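Local coordinates for protein beta-lactamase (Klebsiella pneumoniae, PDB 6HUH) that probably hydrolyses beta-lactam antibiotics to substituted beta-amino acids, as a class D serine beta-lactamase linked to antibiotic resistance, at residues P56-G61 with R96-S101; S64-D69 with P73-K78; G80-L85 with Y105-T110; H179-L184 with V220-K225. One frame throughout, in Å; residues are numbered along the deposited sequence.

Contact 1 of 4, residues P56-G61 with R96-S101. With SO4 (sulfate ion), chain C.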
loop_
_atom_site.group_PDB
_atom_site.type_symbol
_atom_site.label_atom_id
_atom_site.label_comp_id
_atom_site.label_asym_id
_atom_site.label_seq_id
_atom_site.Cartn_x
_atom_site.Cartn_y
_atom_site.Cartn_z
ATOM N N PRO A 56 -13.398 -9.645 9.496
ATOM C CA PRO A 56 -13.300 -10.312 10.814
ATOM C C PRO A 56 -11.938 -10.956 11.076
ATOM O O PRO A 56 -11.507 -10.964 12.224
ATOM C CB PRO A 56 -14.411 -11.356 10.786
ATOM C CG PRO A 56 -14.846 -11.452 9.404
ATOM C CD PRO A 56 -14.532 -10.183 8.716
ATOM N N LEU A 57 -11.245 -11.437 10.015
ATOM C CA LEU A 57 -9.908 -12.028 10.105
ATOM C C LEU A 57 -8.849 -10.993 10.538
ATOM O O LEU A 57 -8.021 -11.298 11.400
ATOM C CB LEU A 57 -9.503 -12.756 8.804
ATOM C CG LEU A 57 -10.187 -14.105 8.507
ATOM C CD1 LEU A 57 -9.710 -14.683 7.199
ATOM C CD2 LEU A 57 -9.929 -15.131 9.597
ATOM N N ALA A 58 -8.907 -9.753 9.989
ATOM C CA ALA A 58 -7.997 -8.662 10.380
ATOM C C ALA A 58 -8.139 -8.359 11.881
ATOM O O ALA A 58 -7.137 -8.074 12.529
ATOM C CB ALA A 58 -8.286 -7.406 9.575
ATOM N N LEU A 59 -9.371 -8.462 12.436
ATOM C CA LEU A 59 -9.644 -8.235 13.855
ATOM C C LEU A 59 -9.092 -9.361 14.727
ATOM O O LEU A 59 -8.485 -9.076 15.766
ATOM C CB LEU A 59 -11.142 -8.072 14.104
ATOM C CG LEU A 59 -11.806 -6.847 13.509
ATOM C CD1 LEU A 59 -13.273 -7.120 13.280
ATOM C CD2 LEU A 59 -11.606 -5.623 14.406
ATOM N N MET A 60 -9.312 -10.638 14.303
ATOM C CA MET A 60 -8.821 -11.845 14.980
ATOM C C MET A 60 -7.306 -11.736 15.046
ATOM O O MET A 60 -6.736 -11.786 16.139
ATOM C CB MET A 60 -9.209 -13.127 14.213
ATOM C CG MET A 60 -10.680 -13.427 14.199
ATOM S SD MET A 60 -11.035 -14.989 13.339
ATOM C CE MET A 60 -12.707 -14.650 12.744
ATOM N N GLY A 61 -6.694 -11.519 13.880
ATOM C CA GLY A 61 -5.254 -11.351 13.700
ATOM C C GLY A 61 -4.612 -10.242 14.509
ATOM O O GLY A 61 -3.516 -10.429 15.025
ATOM N N ARG A 96 -0.991 -5.649 1.875
ATOM C CA ARG A 96 -0.959 -6.343 0.591
ATOM C C ARG A 96 -1.989 -7.495 0.586
ATOM O O ARG A 96 -2.502 -7.847 -0.474
ATOM C CB ARG A 96 0.474 -6.854 0.329
ATOM C CG ARG A 96 0.669 -7.477 -1.035
ATOM C CD ARG A 96 2.116 -7.803 -1.302
ATOM N NE ARG A 96 2.258 -8.651 -2.490
ATOM C CZ ARG A 96 2.451 -8.191 -3.722
ATOM N NH1 ARG A 96 2.511 -6.884 -3.948
ATOM N NH2 ARG A 96 2.584 -9.033 -4.737
ATOM N N TRP A 97 -2.280 -8.070 1.776
ATOM C CA TRP A 97 -3.251 -9.152 2.028
ATOM C C TRP A 97 -4.635 -8.694 1.648
ATOM O O TRP A 97 -5.309 -9.344 0.858
ATOM C CB TRP A 97 -3.222 -9.471 3.524
ATOM C CG TRP A 97 -4.237 -10.441 4.033
ATOM C CD1 TRP A 97 -4.551 -11.652 3.491
ATOM C CD2 TRP A 97 -4.888 -10.392 5.311
ATOM N NE1 TRP A 97 -5.432 -12.320 4.307
ATOM C CE2 TRP A 97 -5.657 -11.568 5.433
ATOM C CE3 TRP A 97 -4.954 -9.431 6.335
ATOM C CZ2 TRP A 97 -6.459 -11.824 6.552
ATOM C CZ3 TRP A 97 -5.751 -9.678 7.435
ATOM C CH2 TRP A 97 -6.484 -10.866 7.545
ATOM N N MET A 98 -5.038 -7.538 2.192
ATOM C CA MET A 98 -6.327 -6.903 1.954
ATOM C C MET A 98 -6.489 -6.502 0.496
ATOM O O MET A 98 -7.523 -6.811 -0.113
ATOM C CB MET A 98 -6.510 -5.689 2.884
ATOM C CG MET A 98 -6.722 -6.067 4.321
ATOM S SD MET A 98 -8.130 -7.188 4.544
ATOM C CE MET A 98 -8.512 -6.872 6.206
ATOM N N THR A 99 -5.437 -5.862 -0.067
ATOM C CA THR A 99 -5.372 -5.345 -1.433
ATOM C C THR A 99 -5.605 -6.454 -2.494
ATOM O O THR A 99 -6.641 -6.416 -3.164
ATOM C CB THR A 99 -4.070 -4.536 -1.632
ATOM O OG1 THR A 99 -4.030 -3.486 -0.655
ATOM C CG2 THR A 99 -3.967 -3.911 -3.011
ATOM N N TYR A 100 -4.697 -7.439 -2.611
ATOM C CA TYR A 100 -4.787 -8.505 -3.618
ATOM C C TYR A 100 -5.553 -9.775 -3.127
ATOM O O TYR A 100 -5.483 -10.820 -3.791
ATOM C CB TYR A 100 -3.386 -8.837 -4.178
ATOM C CG TYR A 100 -2.607 -7.583 -4.502
ATOM C CD1 TYR A 100 -2.802 -6.908 -5.704
ATOM C CD2 TYR A 100 -1.749 -7.015 -3.571
ATOM C CE1 TYR A 100 -2.143 -5.711 -5.975
ATOM C CE2 TYR A 100 -1.084 -5.822 -3.831
ATOM C CZ TYR A 100 -1.292 -5.167 -5.028
ATOM O OH TYR A 100 -0.642 -3.979 -5.249
ATOM N N SER A 101 -6.332 -9.660 -2.004
ATOM C CA SER A 101 -7.137 -10.754 -1.427
ATOM C C SER A 101 -6.363 -12.082 -1.429
ATOM O O SER A 101 -6.780 -13.070 -2.045
ATOM C CB SER A 101 -8.478 -10.900 -2.147
ATOM O OG SER A 101 -9.379 -9.848 -1.846
HETATM S S SO4 C . -11.566 -10.141 -4.769
HETATM O O1 SO4 C . -10.530 -10.967 -5.396
HETATM O O2 SO4 C . -12.630 -9.837 -5.728
HETATM O O3 SO4 C . -12.139 -10.879 -3.656
HETATM O O4 SO4 C . -10.971 -8.895 -4.287
#

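Contact 2 of 4, residues S64-D69 with P73-K78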
loop_
_atom_site.group_PDB
_atom_site.type_symbol
_atom_site.label_atom_id
_atom_site.label_comp_id
_atom_site.label_asym_id
_atom_site.label_seq_id
_atom_site.Cartn_x
_atom_site.Cartn_y
_atom_site.Cartn_z
ATOM N N SER A 64 -5.331 -11.199 18.618
ATOM C CA SER A 64 -4.539 -12.320 19.095
ATOM C C SER A 64 -3.043 -12.038 19.058
ATOM O O SER A 64 -2.306 -12.603 19.858
ATOM C CB SER A 64 -4.886 -13.587 18.324
ATOM O OG SER A 64 -4.723 -13.418 16.926
ATOM N N GLY A 65 -2.608 -11.151 18.161
ATOM C CA GLY A 65 -1.206 -10.781 18.039
ATOM C C GLY A 65 -0.480 -11.392 16.859
ATOM O O GLY A 65 0.732 -11.186 16.720
ATOM N N PHE A 66 -1.205 -12.147 16.000
ATOM C CA PHE A 66 -0.634 -12.745 14.798
ATOM C C PHE A 66 -0.174 -11.644 13.859
ATOM O O PHE A 66 0.911 -11.738 13.270
ATOM C CB PHE A 66 -1.652 -13.623 14.064
ATOM C CG PHE A 66 -1.017 -14.298 12.870
ATOM C CD1 PHE A 66 -0.092 -15.321 13.042
ATOM C CD2 PHE A 66 -1.278 -13.862 11.585
ATOM C CE1 PHE A 66 0.502 -15.946 11.950
ATOM C CE2 PHE A 66 -0.651 -14.460 10.490
ATOM C CZ PHE A 66 0.228 -15.505 10.684
ATOM N N LEU A 67 -1.035 -10.633 13.676
ATOM C CA LEU A 67 -0.759 -9.474 12.843
ATOM C C LEU A 67 -0.270 -8.394 13.777
ATOM O O LEU A 67 -0.859 -8.191 14.849
ATOM C CB LEU A 67 -2.015 -9.037 12.077
ATOM C CG LEU A 67 -2.692 -10.090 11.205
ATOM C CD1 LEU A 67 -4.014 -9.582 10.716
ATOM C CD2 LEU A 67 -1.794 -10.555 10.047
ATOM N N VAL A 68 0.860 -7.769 13.424
ATOM C CA VAL A 68 1.519 -6.761 14.256
ATOM C C VAL A 68 0.976 -5.384 13.934
ATOM O O VAL A 68 0.516 -4.675 14.834
ATOM C CB VAL A 68 3.065 -6.837 14.130
ATOM C CG1 VAL A 68 3.754 -5.727 14.928
ATOM C CG2 VAL A 68 3.576 -8.203 14.549
ATOM N N ASP A 69 1.070 -5.006 12.646
ATOM C CA ASP A 69 0.597 -3.748 12.077
ATOM C C ASP A 69 0.327 -3.936 10.592
ATOM O O ASP A 69 0.033 -5.042 10.172
ATOM C CB ASP A 69 1.561 -2.564 12.374
ATOM C CG ASP A 69 3.017 -2.757 12.010
ATOM O OD1 ASP A 69 3.295 -3.461 11.016
ATOM O OD2 ASP A 69 3.876 -2.156 12.681
ATOM N N PRO A 73 3.156 -9.149 10.101
ATOM C CA PRO A 73 4.313 -9.873 9.533
ATOM C C PRO A 73 4.340 -9.944 7.997
ATOM O O PRO A 73 3.297 -9.959 7.347
ATOM C CB PRO A 73 4.174 -11.249 10.160
ATOM C CG PRO A 73 2.670 -11.450 10.251
ATOM C CD PRO A 73 2.079 -10.085 10.499
ATOM N N ALA A 74 5.541 -9.954 7.419
ATOM C CA ALA A 74 5.720 -10.087 5.979
ATOM C C ALA A 74 5.991 -11.577 5.725
ATOM O O ALA A 74 7.137 -12.041 5.807
ATOM C CB ALA A 74 6.885 -9.224 5.510
ATOM N N LEU A 75 4.921 -12.347 5.524
ATOM C CA LEU A 75 5.055 -13.794 5.338
ATOM C C LEU A 75 5.400 -14.200 3.888
ATOM O O LEU A 75 4.776 -13.694 2.957
ATOM C CB LEU A 75 3.815 -14.557 5.848
ATOM C CG LEU A 75 3.328 -14.291 7.297
ATOM C CD1 LEU A 75 2.081 -15.096 7.597
ATOM C CD2 LEU A 75 4.404 -14.599 8.346
ATOM N N PRO A 76 6.391 -15.097 3.662
ATOM C CA PRO A 76 6.714 -15.488 2.282
ATOM C C PRO A 76 5.768 -16.533 1.680
ATOM O O PRO A 76 5.210 -17.370 2.397
ATOM C CB PRO A 76 8.119 -16.064 2.417
ATOM C CG PRO A 76 8.145 -16.660 3.781
ATOM C CD PRO A 76 7.280 -15.774 4.636
ATOM N N PHE A 77 5.642 -16.522 0.346
ATOM C CA PHE A 77 4.866 -17.508 -0.409
ATOM C C PHE A 77 5.648 -18.835 -0.391
ATOM O O PHE A 77 6.868 -18.824 -0.540
ATOM C CB PHE A 77 4.684 -17.016 -1.856
ATOM C CG PHE A 77 4.009 -18.002 -2.784
ATOM C CD1 PHE A 77 2.619 -18.101 -2.832
ATOM C CD2 PHE A 77 4.759 -18.800 -3.646
ATOM C CE1 PHE A 77 1.995 -18.990 -3.712
ATOM C CE2 PHE A 77 4.130 -19.703 -4.510
ATOM C CZ PHE A 77 2.756 -19.791 -4.537
ATOM N N LYS A 78 4.961 -19.965 -0.229
ATOM C CA LYS A 78 5.623 -21.279 -0.216
ATOM C C LYS A 78 5.030 -22.189 -1.297
ATOM O O LYS A 78 3.855 -22.041 -1.616
ATOM C CB LYS A 78 5.456 -21.961 1.156
ATOM C CG LYS A 78 6.142 -21.275 2.337
ATOM C CD LYS A 78 5.776 -21.999 3.633
ATOM C CE LYS A 78 6.003 -21.178 4.876
ATOM N NZ LYS A 78 5.282 -21.767 6.036
#

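Contact 3 of 4, residues G80-L85 with Y105-T110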
loop_
_atom_site.group_PDB
_atom_site.type_symbol
_atom_site.label_atom_id
_atom_site.label_comp_id
_atom_site.label_asym_id
_atom_site.label_seq_id
_atom_site.Cartn_x
_atom_site.Cartn_y
_atom_site.Cartn_z
ATOM N N GLY A 80 3.128 -25.000 -2.814
ATOM C CA GLY A 80 1.954 -25.697 -2.309
ATOM C C GLY A 80 0.852 -24.744 -1.875
ATOM O O GLY A 80 -0.235 -25.192 -1.490
ATOM N N ASP A 81 1.125 -23.417 -1.922
ATOM C CA ASP A 81 0.122 -22.410 -1.583
ATOM C C ASP A 81 -0.653 -22.049 -2.841
ATOM O O ASP A 81 -0.046 -21.996 -3.919
ATOM C CB ASP A 81 0.736 -21.138 -0.968
ATOM C CG ASP A 81 1.223 -21.266 0.457
ATOM O OD1 ASP A 81 0.707 -22.136 1.188
ATOM O OD2 ASP A 81 2.105 -20.477 0.853
ATOM N N PRO A 82 -1.984 -21.799 -2.728
ATOM C CA PRO A 82 -2.769 -21.418 -3.921
ATOM C C PRO A 82 -2.170 -20.209 -4.641
ATOM O O PRO A 82 -1.824 -19.212 -4.004
ATOM C CB PRO A 82 -4.162 -21.119 -3.352
ATOM C CG PRO A 82 -3.955 -20.968 -1.878
ATOM C CD PRO A 82 -2.830 -21.846 -1.521
ATOM N N ASP A 83 -1.973 -20.346 -5.959
ATOM C CA ASP A 83 -1.371 -19.323 -6.814
ATOM C C ASP A 83 -2.270 -19.001 -8.011
ATOM O O ASP A 83 -1.808 -18.978 -9.158
ATOM C CB ASP A 83 0.061 -19.748 -7.247
ATOM C CG ASP A 83 0.239 -21.187 -7.739
ATOM O OD1 ASP A 83 -0.757 -21.792 -8.201
ATOM O OD2 ASP A 83 1.388 -21.692 -7.696
ATOM N N PHE A 84 -3.563 -18.750 -7.734
ATOM C CA PHE A 84 -4.583 -18.443 -8.751
ATOM C C PHE A 84 -4.357 -17.073 -9.395
ATOM O O PHE A 84 -4.541 -16.925 -10.605
ATOM C CB PHE A 84 -6.013 -18.580 -8.175
ATOM C CG PHE A 84 -6.290 -19.859 -7.408
ATOM C CD1 PHE A 84 -5.867 -21.093 -7.896
ATOM C CD2 PHE A 84 -7.006 -19.832 -6.218
ATOM C CE1 PHE A 84 -6.122 -22.270 -7.187
ATOM C CE2 PHE A 84 -7.263 -21.010 -5.509
ATOM C CZ PHE A 84 -6.829 -22.222 -6.004
ATOM N N LEU A 85 -3.938 -16.082 -8.583
ATOM C CA LEU A 85 -3.622 -14.730 -9.039
ATOM C C LEU A 85 -2.110 -14.540 -8.981
ATOM O O LEU A 85 -1.501 -14.976 -8.001
ATOM C CB LEU A 85 -4.323 -13.656 -8.175
ATOM C CG LEU A 85 -5.846 -13.477 -8.354
ATOM C CD1 LEU A 85 -6.421 -12.600 -7.251
ATOM C CD2 LEU A 85 -6.195 -12.879 -9.725
ATOM N N TYR A 105 -2.465 -16.196 2.942
ATOM C CA TYR A 105 -2.109 -15.392 4.114
ATOM C C TYR A 105 -3.225 -15.484 5.172
ATOM O O TYR A 105 -2.955 -15.377 6.369
ATOM C CB TYR A 105 -1.835 -13.944 3.693
ATOM C CG TYR A 105 -1.173 -13.096 4.752
ATOM C CD1 TYR A 105 -1.929 -12.382 5.675
ATOM C CD2 TYR A 105 0.213 -12.948 4.787
ATOM C CE1 TYR A 105 -1.324 -11.588 6.647
ATOM C CE2 TYR A 105 0.825 -12.121 5.725
ATOM C CZ TYR A 105 0.053 -11.461 6.668
ATOM O OH TYR A 105 0.647 -10.678 7.627
ATOM N N SER A 106 -4.467 -15.741 4.737
ATOM C CA SER A 106 -5.593 -15.905 5.659
ATOM C C SER A 106 -5.517 -17.271 6.318
ATOM O O SER A 106 -5.830 -17.382 7.507
ATOM C CB SER A 106 -6.914 -15.758 4.921
ATOM O OG SER A 106 -7.119 -14.425 4.485
ATOM N N GLN A 107 -5.087 -18.313 5.540
ATOM C CA GLN A 107 -4.906 -19.700 6.005
ATOM C C GLN A 107 -3.761 -19.762 7.005
ATOM O O GLN A 107 -3.865 -20.490 7.989
ATOM C CB GLN A 107 -4.636 -20.662 4.841
ATOM C CG GLN A 107 -5.628 -20.547 3.689
ATOM C CD GLN A 107 -5.503 -21.660 2.680
ATOM O OE1 GLN A 107 -4.406 -22.039 2.247
ATOM N NE2 GLN A 107 -6.639 -22.187 2.254
ATOM N N ARG A 108 -2.691 -18.972 6.786
ATOM C CA ARG A 108 -1.540 -18.874 7.699
ATOM C C ARG A 108 -2.000 -18.376 9.059
ATOM O O ARG A 108 -1.554 -18.898 10.081
ATOM C CB ARG A 108 -0.487 -17.896 7.166
ATOM C CG ARG A 108 0.210 -18.344 5.908
ATOM C CD ARG A 108 1.350 -19.305 6.154
ATOM N NE ARG A 108 2.373 -19.086 5.142
ATOM C CZ ARG A 108 2.405 -19.684 3.958
ATOM N NH1 ARG A 108 1.486 -20.586 3.636
ATOM N NH2 ARG A 108 3.367 -19.396 3.092
ATOM N N LEU A 109 -2.899 -17.368 9.058
ATOM C CA LEU A 109 -3.499 -16.808 10.256
ATOM C C LEU A 109 -4.390 -17.827 10.951
ATOM O O LEU A 109 -4.217 -18.021 12.155
ATOM C CB LEU A 109 -4.266 -15.497 9.947
ATOM C CG LEU A 109 -5.361 -15.017 10.926
ATOM C CD1 LEU A 109 -4.824 -14.777 12.330
ATOM C CD2 LEU A 109 -5.947 -13.737 10.459
ATOM N N THR A 110 -5.333 -18.471 10.222
ATOM C CA THR A 110 -6.275 -19.435 10.824
ATOM C C THR A 110 -5.568 -20.665 11.404
ATOM O O THR A 110 -5.910 -21.059 12.518
ATOM C CB THR A 110 -7.420 -19.817 9.878
ATOM O OG1 THR A 110 -6.917 -20.476 8.711
ATOM C CG2 THR A 110 -8.304 -18.627 9.504
#

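Contact 4 of 4, residues H179-L184 with V220-K225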
loop_
_atom_site.group_PDB
_atom_site.type_symbol
_atom_site.label_atom_id
_atom_site.label_comp_id
_atom_site.label_asym_id
_atom_site.label_seq_id
_atom_site.Cartn_x
_atom_site.Cartn_y
_atom_site.Cartn_z
ATOM N N HIS A 179 -5.754 -0.514 13.260
ATOM C CA HIS A 179 -4.926 -1.275 12.318
ATOM C C HIS A 179 -5.796 -1.887 11.197
ATOM O O HIS A 179 -5.429 -1.809 10.019
ATOM C CB HIS A 179 -4.147 -2.368 13.042
ATOM C CG HIS A 179 -2.935 -1.902 13.792
ATOM N ND1 HIS A 179 -2.011 -1.055 13.217
ATOM C CD2 HIS A 179 -2.484 -2.271 15.018
ATOM C CE1 HIS A 179 -1.054 -0.896 14.124
ATOM N NE2 HIS A 179 -1.298 -1.603 15.224
ATOM N N THR A 180 -6.964 -2.448 11.570
ATOM C CA THR A 180 -7.950 -3.027 10.645
ATOM C C THR A 180 -8.434 -1.958 9.644
ATOM O O THR A 180 -8.545 -2.250 8.458
ATOM C CB THR A 180 -9.123 -3.646 11.441
ATOM O OG1 THR A 180 -8.620 -4.639 12.362
ATOM C CG2 THR A 180 -10.223 -4.238 10.527
ATOM N N ALA A 181 -8.710 -0.728 10.131
ATOM C CA ALA A 181 -9.141 0.427 9.350
ATOM C C ALA A 181 -8.079 0.810 8.315
ATOM O O ALA A 181 -8.393 0.981 7.135
ATOM C CB ALA A 181 -9.395 1.615 10.280
ATOM N N ASN A 182 -6.827 0.941 8.774
ATOM C CA ASN A 182 -5.688 1.330 7.961
ATOM C C ASN A 182 -5.493 0.409 6.766
ATOM O O ASN A 182 -5.580 0.880 5.630
ATOM C CB ASN A 182 -4.418 1.469 8.810
ATOM C CG ASN A 182 -4.413 2.637 9.793
ATOM O OD1 ASN A 182 -5.177 3.600 9.692
ATOM N ND2 ASN A 182 -3.508 2.601 10.757
ATOM N N ILE A 183 -5.337 -0.907 7.009
ATOM C CA ILE A 183 -5.165 -1.889 5.929
ATOM C C ILE A 183 -6.401 -1.976 4.983
ATOM O O ILE A 183 -6.225 -2.368 3.827
ATOM C CB ILE A 183 -4.704 -3.287 6.439
ATOM C CG1 ILE A 183 -5.662 -3.904 7.465
ATOM C CG2 ILE A 183 -3.312 -3.191 6.985
ATOM C CD1 ILE A 183 -5.381 -5.381 7.799
ATOM N N LEU A 184 -7.612 -1.540 5.455
ATOM C CA LEU A 184 -8.910 -1.545 4.715
ATOM C C LEU A 184 -9.323 -0.193 4.073
ATOM O O LEU A 184 -10.373 -0.130 3.433
ATOM C CB LEU A 184 -10.078 -2.000 5.638
ATOM C CG LEU A 184 -10.274 -3.475 5.956
ATOM C CD1 LEU A 184 -11.398 -3.638 6.928
ATOM C CD2 LEU A 184 -10.565 -4.271 4.709
ATOM N N VAL A 220 -18.304 -4.018 0.738
ATOM C CA VAL A 220 -18.769 -3.769 2.104
ATOM C C VAL A 220 -17.829 -2.864 2.811
ATOM O O VAL A 220 -16.643 -2.900 2.513
ATOM C CB VAL A 220 -19.036 -5.089 2.889
ATOM C CG1 VAL A 220 -20.048 -5.940 2.160
ATOM C CG2 VAL A 220 -17.766 -5.883 3.119
ATOM N N GLY A 221 -18.348 -2.038 3.706
ATOM C CA GLY A 221 -17.520 -1.087 4.438
ATOM C C GLY A 221 -18.261 0.080 5.031
ATOM O O GLY A 221 -19.485 0.070 5.120
ATOM N N TRP A 222 -17.521 1.068 5.474
ATOM C CA TRP A 222 -18.107 2.241 6.098
ATOM C C TRP A 222 -17.375 3.489 5.706
ATOM O O TRP A 222 -16.240 3.419 5.263
ATOM C CB TRP A 222 -18.135 2.095 7.631
ATOM C CG TRP A 222 -16.790 2.172 8.303
ATOM C CD1 TRP A 222 -16.208 3.275 8.865
ATOM C CD2 TRP A 222 -15.870 1.092 8.492
ATOM N NE1 TRP A 222 -14.992 2.941 9.413
ATOM C CE2 TRP A 222 -14.746 1.612 9.179
ATOM C CE3 TRP A 222 -15.871 -0.268 8.122
ATOM C CZ2 TRP A 222 -13.640 0.819 9.511
ATOM C CZ3 TRP A 222 -14.773 -1.052 8.455
ATOM C CH2 TRP A 222 -13.676 -0.509 9.139
ATOM N N ALA A 223 -17.983 4.629 5.984
ATOM C CA ALA A 223 -17.482 5.961 5.723
ATOM C C ALA A 223 -17.612 6.786 7.005
ATOM O O ALA A 223 -18.657 6.755 7.664
ATOM C CB ALA A 223 -18.303 6.585 4.624
ATOM N N SER A 224 -16.558 7.521 7.368
ATOM C CA SER A 224 -16.592 8.342 8.579
ATOM C C SER A 224 -16.137 9.797 8.367
ATOM O O SER A 224 -15.315 10.085 7.508
ATOM C CB SER A 224 -15.807 7.673 9.708
ATOM O OG SER A 224 -14.472 7.345 9.354
ATOM N N LYS A 225 -16.700 10.708 9.145
ATOM C CA LYS A 225 -16.383 12.132 9.132
ATOM C C LYS A 225 -16.752 12.586 10.532
ATOM O O LYS A 225 -17.930 12.830 10.835
ATOM C CB LYS A 225 -17.171 12.886 8.052
ATOM C CG LYS A 225 -16.468 14.125 7.558
ATOM C CD LYS A 225 -17.374 14.992 6.706
ATOM C CE LYS A 225 -16.688 16.250 6.242
ATOM N NZ LYS A 225 -16.898 16.481 4.788
#

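Contact 1 of 4, residues P56-G61 with R96-S101
W97 reaches L57 and A58 because its CG stands anti to the backbone N (chi1 174°), which sends the six-membered half of the indole outward from helix 94-99 to helix 56-64. M98 takes another route: its chain bends at chi2 (-56°) and turns CE to A58, 3.4 Å from A58 CB. The indole arrives edge first. L57 CB lies near its plane, 3.8 Å from W97 CH2, while the start of the next residue lies at the same rim, A58 N being 3.6 Å from W97 CH2. M98 SD rests above one face of the indole, offset toward the rim, and the small A58 lets both side chains approach its helix. The pyrrole end of W97 is turned elsewhere, NE1 bonding to S106 OG. Just beyond helix 94-99, S101 OG donates to sulfate O4 at 3.1 Å. S101 probably holds the serine position of the class D Ser-X-Val motif, whose last residue is isoleucine here; K197 bonds its OG, and T198 and S246 complete the grip on the sulfate. No hydrogen bond crosses between the segments, so apolar packing alone joins them, while W97 NE1 and S101 OG make their hydrogen bonds near S51, the predicted acylated serine.

Contact 2 of 4, residues S64-D69 with P73-K78
The phenyl ring of F66 is approached obliquely by L75 and P73: L75 CD1 comes within 3.6 Å of F66 CZ, and P73 CG lies more loosely, 4.5 Å from F66 CE2. L75 and F66 extend their side chains from opposite directions, so that a single methyl branch meets the far end of the ring. The ring is placed there by a CG anti to the backbone N (chi1 -177°), and it also meets W112 of helix 103-113, the two planes inclined at about 50°. The pyrrolidine ring of P73 forms the other half of the contact. Its CD faces the backbone of 64-69, 3.4 Å from F66 O and 3.7 Å from L67 CA, and L67 CD2 touches the same atom at 3.9 Å. A cis peptide bond precedes P73. No hydrogen bond spans the two segments; the polar ties run to their surroundings. Y105 OH bonds P73 O, and D69 OD1 receives the N-H groups of Q71 and L72, the first of these closing an Asx turn that helps the chain double back. G65, with positive phi, is where the backbone leaves helix 56-64. The result is a compact surface loop, folded on itself round F66, P73 and L75, without regular secondary structure. It belongs to the long connection between helices 56-64 and 94-99 in the helical region of the class D beta-lactamase fold, away from the active site.

Contact 3 of 4, residues G80-L85 with Y105-T110
D81 and R108 point at each other from opposite directions, carboxylate against the end of the guanidinium, with the two planes 41° apart. R108 NH1 and NH2 grip the acid end-on. NH1 donates to D81 OD1 at 3.0 Å, the straightest of the three bonds (154°), and OD1 sits in the guanidinium plane. NH1 also reaches D81 OD2 at 2.9 Å, and NH2 meets the syn lone pair of D81 OD2 at 2.8 Å, with OD2 tilted from the guanidinium plane. Bends at chi2 and chi3 bring the arginine head across to the loop. The salt bridge thus ties the irregular loop 80-85 to helix 103-113, in the helical region of the class D fold. The buried side of this helix carries S106, hydrogen-bonded to the carboxylated lysine at position 54, whereas R108 lies on a partly exposed side. Both charged groups have further partners: K78 N also donates to D81 OD2, and R108 NH2 to P76 O, which probably limits the rotation of each. Concentrating positive charge and N-H donors round OD2 would be expected to draw negative charge onto that oxygen. Beside the ion pair, P82 and Q107 cross obliquely in a slight contact, P82 CD being 4.1 Å from Q107 OE1. The amide's nitrogen is held elsewhere, NE2 bonding to T143 O.

Contact 4 of 4, residues H179-L184 with V220-K225
A181 and L184 meet W222 where helix 174-184 packs beside the antiparallel sheet of the serine beta-lactamase fold, W222 lying on strand 215-225. The closer part of the contact is confined to the outer rim of the indole. A181 CB approaches W222 CZ2 at 4.4 Å, near the ring plane and at its edge, and L184 CD1 comes obliquely to W222 CH2 at 4.5 Å. W222 has its CG beside both the backbone N and the carbonyl carbon (chi1 71°), and this brings the six-membered ring toward the helix. L184 holds its CG beside the backbone N, and its CB is directed to the strand. All three residues are buried, and L165 and V166 of helix 155-166 pack against W222 as well. Even so, this is light packing: no hydrogen bond joins the segments, and their backbones stay well apart, the nearest alpha carbons, L184 CA and G221 CA, being 8.6 Å from each other. Away from the indole the two segments diverge and turn to other partners. On the solvent side of the helix, N182 ND2 bonds to E70 OE2, an oxygen that also accepts from H179 ND1. Beyond W222 the strand runs outward to K225, partly exposed, whose NZ forms a salt bridge with D190. A second link between helix and tryptophan passes through strand 192-201: the imidazole of H195 stacks on the W222 ring while its ND1 is hydrogen-bonded to A181 O.

How the contacts relate
From the N terminus, the chain enters helix 56-64 and returns in helix 94-99, where contact 1 closes a loop of 34 residues. Contact 2 lies wholly within that loop, pinching its first turn after helix 56-64. Contact 3 opens later in the same loop but closes beyond it on helix 103-113, so contacts 1 and 3 cross. Contacts 2 and 3 follow in series. These three tie the helices and their long connection into one body, with L67 packed on W97 where contacts 1 and 2 touch. Contact 4 comes last, joining helix 174-184 to the sheet; M98 against I183 and L184 links it with contact 1, whereas contact 3 does not touch it.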